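Local coordinates for PspGI restriction endonuclease (Pyrococcus sp. GI-H, PDB 3BM3), which binds its DNA recognition site as a two-subunit assembly, flips bases out of the helix and probably cuts the DNA as a type II restriction endonuclease, at residues Phe64-Arg75 with Leu88-Arg99. The protein carries 2 engineered substitutions. Numbering follows the deposited sequence.
With nucleotides of chain A; nucleotides of chain B.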
loop_
_atom_site.group_PDB
_atom_site.type_symbol
_atom_site.label_atom_id
_atom_site.label_comp_id
_atom_site.label_asym_id
_atom_site.label_seq_id
_atom_site.Cartn_x
_atom_site.Cartn_y
_atom_site.Cartn_z
ATOM N N PHE C 64 0.857 -21.463 -6.532
ATOM C CA PHE C 64 2.147 -20.963 -5.957
ATOM C C PHE C 64 3.228 -22.041 -6.051
ATOM O O PHE C 64 4.360 -21.794 -6.456
ATOM C CB PHE C 64 1.957 -20.521 -4.530
ATOM C CG PHE C 64 3.153 -19.827 -3.934
ATOM C CD1 PHE C 64 4.066 -19.158 -4.731
ATOM C CD2 PHE C 64 3.311 -19.763 -2.560
ATOM C CE1 PHE C 64 5.141 -18.515 -4.200
ATOM C CE2 PHE C 64 4.400 -19.089 -2.008
ATOM C CZ PHE C 64 5.317 -18.453 -2.853
ATOM N N GLU C 65 2.874 -23.259 -5.703
ATOM C CA GLU C 65 3.816 -24.352 -5.827
ATOM C C GLU C 65 4.314 -24.535 -7.271
ATOM O O GLU C 65 5.518 -24.721 -7.506
ATOM C CB GLU C 65 3.195 -25.643 -5.281
ATOM C CG GLU C 65 3.841 -26.895 -5.729
ATOM C CD GLU C 65 2.853 -28.054 -5.686
ATOM O OE1 GLU C 65 2.025 -28.080 -4.742
ATOM O OE2 GLU C 65 2.901 -28.894 -6.621
ATOM N N ILE C 66 3.421 -24.451 -8.245
ATOM C CA ILE C 66 3.808 -24.546 -9.633
ATOM C C ILE C 66 4.717 -23.388 -10.006
ATOM O O ILE C 66 5.787 -23.589 -10.613
ATOM C CB ILE C 66 2.572 -24.603 -10.560
ATOM C CG1 ILE C 66 1.891 -25.957 -10.346
ATOM C CG2 ILE C 66 2.950 -24.472 -12.012
ATOM C CD1 ILE C 66 0.487 -26.022 -10.916
ATOM N N TYR C 67 4.287 -22.190 -9.642
ATOM C CA TYR C 67 5.106 -21.009 -9.859
ATOM C C TYR C 67 6.523 -21.274 -9.312
ATOM O O TYR C 67 7.515 -21.010 -9.959
ATOM C CB TYR C 67 4.497 -19.800 -9.143
ATOM C CG TYR C 67 5.500 -18.700 -9.126
ATOM C CD1 TYR C 67 5.666 -17.893 -10.235
ATOM C CD2 TYR C 67 6.358 -18.548 -8.036
ATOM C CE1 TYR C 67 6.660 -16.923 -10.235
ATOM C CE2 TYR C 67 7.319 -17.609 -8.019
ATOM C CZ TYR C 67 7.479 -16.806 -9.124
ATOM O OH TYR C 67 8.479 -15.901 -9.114
ATOM N N LYS C 68 6.614 -21.756 -8.086
ATOM C CA LYS C 68 7.953 -21.908 -7.489
ATOM C C LYS C 68 8.811 -22.912 -8.226
ATOM O O LYS C 68 10.025 -22.764 -8.295
ATOM C CB LYS C 68 7.855 -22.269 -6.028
ATOM C CG LYS C 68 7.379 -21.100 -5.207
ATOM C CD LYS C 68 7.510 -21.343 -3.724
ATOM C CE LYS C 68 6.524 -22.370 -3.234
ATOM N NZ LYS C 68 6.463 -22.392 -1.745
ATOM N N GLU C 69 8.186 -23.953 -8.764
ATOM C CA GLU C 69 8.909 -24.914 -9.574
ATOM C C GLU C 69 9.463 -24.249 -10.808
ATOM O O GLU C 69 10.602 -24.489 -11.194
ATOM C CB GLU C 69 8.003 -26.071 -9.989
ATOM C CG GLU C 69 7.544 -26.947 -8.824
ATOM C CD GLU C 69 6.585 -28.054 -9.272
ATOM O OE1 GLU C 69 6.995 -28.881 -10.112
ATOM O OE2 GLU C 69 5.424 -28.117 -8.770
ATOM N N TYR C 70 8.657 -23.417 -11.442
ATOM C CA TYR C 70 9.131 -22.662 -12.600
ATOM C C TYR C 70 10.206 -21.664 -12.204
ATOM O O TYR C 70 11.213 -21.527 -12.881
ATOM C CB TYR C 70 7.993 -21.935 -13.275
ATOM C CG TYR C 70 7.040 -22.829 -14.033
ATOM C CD1 TYR C 70 7.478 -23.982 -14.682
ATOM C CD2 TYR C 70 5.686 -22.517 -14.126
ATOM C CE1 TYR C 70 6.593 -24.787 -15.377
ATOM C CE2 TYR C 70 4.811 -23.317 -14.814
ATOM C CZ TYR C 70 5.268 -24.434 -15.458
ATOM O OH TYR C 70 4.421 -25.259 -16.171
ATOM N N GLU C 71 9.992 -20.992 -11.086
ATOM C CA GLU C 71 10.968 -20.015 -10.588
ATOM C C GLU C 71 12.314 -20.703 -10.389
ATOM O O GLU C 71 13.353 -20.148 -10.699
ATOM C CB GLU C 71 10.496 -19.472 -9.257
ATOM C CG GLU C 71 11.322 -18.330 -8.730
ATOM C CD GLU C 71 10.881 -17.890 -7.369
ATOM O OE1 GLU C 71 11.154 -18.623 -6.402
ATOM O OE2 GLU C 71 10.255 -16.825 -7.264
ATOM N N LYS C 72 12.286 -21.926 -9.856
ATOM C CA LYS C 72 13.508 -22.690 -9.581
ATOM C C LYS C 72 14.210 -23.017 -10.882
ATOM O O LYS C 72 15.428 -22.875 -11.011
ATOM C CB LYS C 72 13.158 -23.970 -8.844
ATOM C CG LYS C 72 14.341 -24.830 -8.513
ATOM C CD LYS C 72 13.906 -25.982 -7.625
ATOM C CE LYS C 72 15.048 -26.926 -7.376
ATOM N NZ LYS C 72 16.192 -26.203 -6.758
ATOM N N GLN C 73 13.449 -23.428 -11.888
ATOM C CA GLN C 73 14.052 -23.672 -13.192
ATOM C C GLN C 73 14.742 -22.441 -13.745
ATOM O O GLN C 73 15.860 -22.500 -14.263
ATOM C CB GLN C 73 12.998 -24.116 -14.192
ATOM C CG GLN C 73 12.451 -25.492 -13.912
ATOM C CD GLN C 73 11.499 -25.928 -14.973
ATOM O OE1 GLN C 73 11.718 -25.662 -16.162
ATOM N NE2 GLN C 73 10.423 -26.560 -14.565
ATOM N N VAL C 74 14.052 -21.315 -13.652
ATOM C CA VAL C 74 14.566 -20.062 -14.160
ATOM C C VAL C 74 15.787 -19.626 -13.349
ATOM O O VAL C 74 16.807 -19.220 -13.902
ATOM C CB VAL C 74 13.486 -18.990 -14.148
ATOM C CG1 VAL C 74 14.082 -17.632 -14.491
ATOM C CG2 VAL C 74 12.425 -19.332 -15.138
ATOM N N ARG C 75 15.708 -19.775 -12.034
ATOM C CA ARG C 75 16.826 -19.462 -11.166
ATOM C C ARG C 75 18.073 -20.232 -11.576
ATOM O O ARG C 75 19.169 -19.666 -11.777
ATOM C CB ARG C 75 16.474 -19.806 -9.718
ATOM C CG ARG C 75 17.606 -19.429 -8.765
ATOM C CD ARG C 75 17.262 -19.784 -7.340
ATOM N NE ARG C 75 16.280 -18.858 -6.809
ATOM C CZ ARG C 75 14.989 -19.113 -6.626
ATOM N NH1 ARG C 75 14.478 -20.305 -6.909
ATOM N NH2 ARG C 75 14.210 -18.169 -6.158
ATOM N N LEU C 88 18.301 -11.036 -9.527
ATOM C CA LEU C 88 17.440 -12.161 -9.830
ATOM C C LEU C 88 16.395 -12.355 -8.728
ATOM O O LEU C 88 15.182 -12.472 -8.975
ATOM C CB LEU C 88 18.320 -13.408 -9.943
ATOM C CG LEU C 88 17.577 -14.673 -10.340
ATOM C CD1 LEU C 88 16.903 -14.554 -11.722
ATOM C CD2 LEU C 88 18.589 -15.817 -10.365
ATOM N N GLU C 89 16.878 -12.405 -7.506
ATOM C CA GLU C 89 15.989 -12.639 -6.373
ATOM C C GLU C 89 15.058 -11.461 -6.147
ATOM O O GLU C 89 13.903 -11.651 -5.747
ATOM C CB GLU C 89 16.778 -12.986 -5.124
ATOM C CG GLU C 89 17.571 -14.288 -5.264
ATOM C CD GLU C 89 16.756 -15.528 -5.522
ATOM O OE1 GLU C 89 15.516 -15.551 -5.389
ATOM O OE2 GLU C 89 17.399 -16.545 -5.825
ATOM N N GLN C 90 15.521 -10.253 -6.467
ATOM C CA GLN C 90 14.638 -9.102 -6.304
ATOM C C GLN C 90 13.526 -9.243 -7.330
ATOM O O GLN C 90 12.348 -9.040 -7.033
ATOM C CB GLN C 90 15.395 -7.801 -6.545
ATOM C CG GLN C 90 14.480 -6.622 -6.466
ATOM C CD GLN C 90 15.134 -5.366 -6.903
ATOM O OE1 GLN C 90 15.724 -5.336 -7.976
ATOM N NE2 GLN C 90 15.068 -4.339 -6.072
ATOM N N SER C 91 13.920 -9.568 -8.557
ATOM C CA SER C 91 12.958 -9.749 -9.650
ATOM C C SER C 91 11.930 -10.812 -9.326
ATOM O O SER C 91 10.734 -10.615 -9.542
ATOM C CB SER C 91 13.650 -10.037 -10.981
ATOM O OG SER C 91 14.349 -8.892 -11.470
ATOM N N PHE C 92 12.371 -11.917 -8.738
ATOM C CA PHE C 92 11.454 -12.944 -8.354
ATOM C C PHE C 92 10.511 -12.472 -7.248
ATOM O O PHE C 92 9.341 -12.764 -7.322
ATOM C CB PHE C 92 12.183 -14.162 -7.869
ATOM C CG PHE C 92 12.883 -14.953 -8.938
ATOM C CD1 PHE C 92 12.430 -15.033 -10.254
ATOM C CD2 PHE C 92 14.004 -15.677 -8.593
ATOM C CE1 PHE C 92 13.064 -15.843 -11.197
ATOM C CE2 PHE C 92 14.640 -16.443 -9.536
ATOM C CZ PHE C 92 14.175 -16.545 -10.819
ATOM N N GLN C 93 11.024 -11.764 -6.232
ATOM C CA GLN C 93 10.162 -11.251 -5.161
ATOM C C GLN C 93 9.108 -10.345 -5.766
ATOM O O GLN C 93 7.954 -10.421 -5.417
ATOM C CB GLN C 93 10.951 -10.538 -4.042
ATOM C CG GLN C 93 10.080 -9.988 -2.978
ATOM C CD GLN C 93 9.319 -11.088 -2.295
ATOM O OE1 GLN C 93 9.927 -11.865 -1.531
ATOM N NE2 GLN C 93 8.012 -11.225 -2.613
ATOM N N GLN C 94 9.532 -9.464 -6.659
ATOM C CA GLN C 94 8.612 -8.531 -7.302
ATOM C C GLN C 94 7.562 -9.271 -8.134
ATOM O O GLN C 94 6.386 -8.917 -8.132
ATOM C CB GLN C 94 9.394 -7.481 -8.085
ATOM C CG GLN C 94 10.274 -6.640 -7.212
ATOM C CD GLN C 94 9.534 -5.638 -6.352
ATOM O OE1 GLN C 94 8.641 -6.012 -5.589
ATOM N NE2 GLN C 94 9.893 -4.383 -6.470
ATOM N N ALA C 95 8.000 -10.312 -8.832
ATOM C CA ALA C 95 7.074 -11.226 -9.529
ATOM C C ALA C 95 6.103 -11.864 -8.576
ATOM O O ALA C 95 4.919 -11.944 -8.854
ATOM C CB ALA C 95 7.855 -12.284 -10.314
ATOM N N ARG C 96 6.577 -12.317 -7.413
ATOM C CA ARG C 96 5.732 -12.979 -6.446
ATOM C C ARG C 96 4.688 -12.031 -5.907
ATOM O O ARG C 96 3.580 -12.453 -5.740
ATOM C CB ARG C 96 6.589 -13.580 -5.332
ATOM C CG ARG C 96 7.369 -14.813 -5.793
ATOM C CD ARG C 96 7.940 -15.569 -4.632
ATOM N NE ARG C 96 8.832 -14.824 -3.766
ATOM C CZ ARG C 96 10.162 -14.758 -3.889
ATOM N NH1 ARG C 96 10.786 -15.348 -4.896
ATOM N NH2 ARG C 96 10.860 -14.069 -3.009
ATOM N N PHE C 97 5.033 -10.768 -5.652
ATOM C CA PHE C 97 4.047 -9.805 -5.169
ATOM C C PHE C 97 2.970 -9.647 -6.236
ATOM O O PHE C 97 1.789 -9.827 -5.981
ATOM C CB PHE C 97 4.731 -8.480 -4.924
ATOM C CG PHE C 97 5.527 -8.423 -3.629
ATOM C CD1 PHE C 97 4.973 -8.921 -2.447
ATOM C CD2 PHE C 97 6.747 -7.796 -3.569
ATOM C CE1 PHE C 97 5.648 -8.786 -1.249
ATOM C CE2 PHE C 97 7.428 -7.693 -2.363
ATOM C CZ PHE C 97 6.861 -8.164 -1.223
ATOM N N SER C 98 3.397 -9.300 -7.441
ATOM C CA SER C 98 2.442 -9.018 -8.517
ATOM C C SER C 98 1.600 -10.268 -8.820
ATOM O O SER C 98 0.357 -10.217 -8.848
ATOM C CB SER C 98 3.161 -8.499 -9.759
ATOM O OG SER C 98 2.209 -8.195 -10.758
ATOM N N ARG C 99 2.273 -11.395 -9.001
ATOM C CA ARG C 99 1.590 -12.660 -9.315
ATOM C C ARG C 99 0.699 -13.200 -8.225
ATOM O O ARG C 99 -0.354 -13.742 -8.501
ATOM C CB ARG C 99 2.604 -13.731 -9.691
ATOM C CG ARG C 99 3.333 -13.424 -10.979
ATOM C CD ARG C 99 4.472 -14.418 -11.153
ATOM N NE ARG C 99 5.083 -14.313 -12.467
ATOM C CZ ARG C 99 4.874 -15.144 -13.486
ATOM N NH1 ARG C 99 4.056 -16.172 -13.369
ATOM N NH2 ARG C 99 5.485 -14.943 -14.647
ATOM P P DA A 6 1.275 -11.105 -0.498
ATOM O OP1 DA A 6 -0.160 -11.068 -0.098
ATOM O OP2 DA A 6 2.259 -11.783 0.390
ATOM O "O5'" DA A 6 1.315 -11.752 -1.950
ATOM C "C5'" DA A 6 2.549 -12.164 -2.517
ATOM C "C4'" DA A 6 2.804 -13.602 -2.152
ATOM O "O4'" DA A 6 1.925 -14.487 -2.889
ATOM C "C3'" DA A 6 4.226 -14.080 -2.440
ATOM O "O3'" DA A 6 4.725 -14.699 -1.262
ATOM C "C2'" DA A 6 4.050 -15.093 -3.557
ATOM C "C1'" DA A 6 2.672 -15.631 -3.253
ATOM N N9 DA A 6 1.986 -16.291 -4.363
ATOM C C8 DA A 6 0.807 -16.984 -4.277
ATOM N N7 DA A 6 0.411 -17.499 -5.413
ATOM C C5 DA A 6 1.393 -17.116 -6.313
ATOM C C6 DA A 6 1.554 -17.357 -7.687
ATOM N N6 DA A 6 0.687 -18.065 -8.417
ATOM N N1 DA A 6 2.646 -16.844 -8.290
ATOM C C2 DA A 6 3.513 -16.138 -7.551
ATOM N N3 DA A 6 3.471 -15.844 -6.253
ATOM C C4 DA A 6 2.372 -16.370 -5.683
ATOM P P DG B 9 12.896 -0.869 -9.233
ATOM O OP1 DG B 9 14.291 -0.617 -8.774
ATOM O OP2 DG B 9 12.181 0.175 -10.004
ATOM O "O5'" DG B 9 12.897 -2.201 -10.096
ATOM C "C5'" DG B 9 13.430 -3.397 -9.545
ATOM C "C4'" DG B 9 12.521 -4.564 -9.841
ATOM O "O4'" DG B 9 11.250 -4.393 -9.156
ATOM C "C3'" DG B 9 12.171 -4.755 -11.312
ATOM O "O3'" DG B 9 11.996 -6.147 -11.532
ATOM C "C2'" DG B 9 10.847 -4.017 -11.433
ATOM C "C1'" DG B 9 10.190 -4.354 -10.105
ATOM N N9 DG B 9 9.221 -3.367 -9.635
ATOM C C8 DG B 9 9.346 -2.002 -9.678
ATOM N N7 DG B 9 8.335 -1.376 -9.136
ATOM C C5 DG B 9 7.486 -2.391 -8.720
ATOM C C6 DG B 9 6.230 -2.326 -8.062
ATOM O O6 DG B 9 5.606 -1.323 -7.694
ATOM N N1 DG B 9 5.707 -3.594 -7.835
ATOM C C2 DG B 9 6.313 -4.776 -8.188
ATOM N N2 DG B 9 5.655 -5.895 -7.874
ATOM N N3 DG B 9 7.484 -4.848 -8.803
ATOM C C4 DG B 9 8.010 -3.627 -9.034
ATOM P P DA B 10 11.751 -6.706 -13.014
ATOM O OP1 DA B 10 12.729 -7.813 -13.216
ATOM O OP2 DA B 10 11.669 -5.613 -13.999
ATOM O "O5'" DA B 10 10.334 -7.403 -12.863
ATOM C "C5'" DA B 10 10.141 -8.366 -11.842
ATOM C "C4'" DA B 10 8.691 -8.769 -11.761
ATOM O "O4'" DA B 10 7.900 -7.668 -11.269
ATOM C "C3'" DA B 10 8.077 -9.170 -13.095
ATOM O "O3'" DA B 10 7.219 -10.274 -12.877
ATOM C "C2'" DA B 10 7.303 -7.932 -13.523
ATOM C "C1'" DA B 10 6.866 -7.340 -12.192
ATOM N N9 DA B 10 6.761 -5.887 -12.200
ATOM C C8 DA B 10 7.652 -4.994 -12.740
ATOM N N7 DA B 10 7.322 -3.742 -12.561
ATOM C C5 DA B 10 6.125 -3.813 -11.862
ATOM C C6 DA B 10 5.275 -2.827 -11.363
ATOM N N6 DA B 10 5.525 -1.522 -11.485
ATOM N N1 DA B 10 4.154 -3.226 -10.723
ATOM C C2 DA B 10 3.927 -4.542 -10.588
ATOM N N3 DA B 10 4.666 -5.572 -11.004
ATOM C C4 DA B 10 5.762 -5.129 -11.643
#
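Arg75 and Glu89 clasp each other across a helical hairpin of helices 52-80 and 85-115; the segments 64-75 and 88-99 run nearly antiparallel, their axes 11.5 Å apart at closest. Guanidinium and carboxylate lie almost coplanar: Arg75 grips side-on, NE to Glu89 OE2 at 2.8 Å and NH2 to Glu89 OE1, both on syn lone pairs. The same NH2 bonds Glu71 OE1, met from above its carboxylate plane, while Arg85 NE makes a second salt bridge to Glu89 OE2. Glu71 extends its chain with CG anti to the backbone N (chi1 -172°), which lays CG over the centre of the Phe92 ring, 3.6 Å from its centroid, a CH-pi contact. That ring fits as a knob among Tyr67, Glu71, Val74 and Arg75, with Val74 CG1 at its edge 3.8 Å from Phe92 CZ. With an alanine at Arg75, Glu89 is likely to lose its two-pronged partner across the hairpin and Glu71 OE1 its bond from the guanidinium. Arg96 NH1 reaches Glu71 OE2, which lies in the guanidinium plane, at 2.8 Å, and Arg96 NE pairs with a DNA phosphate, so the salt-bridge network runs on to the nucleic acid. Beyond it sits the adenine DA6 of chain A, held in a way consistent with a flipped-out base: the Phe64 ring has its N9 over one face and Lys68 CD over the other, and Tyr67 turns a face to its C2. From the second helix, Arg99 CB closes to 3.3 Å from C2 of DA6 of chain A. The Tyr67 hydroxyl and Arg96 NH1 grip Glu71 OE2 from opposite faces of the carboxylate, Tyr67 OH lying 2.7 Å from Glu71 OE2.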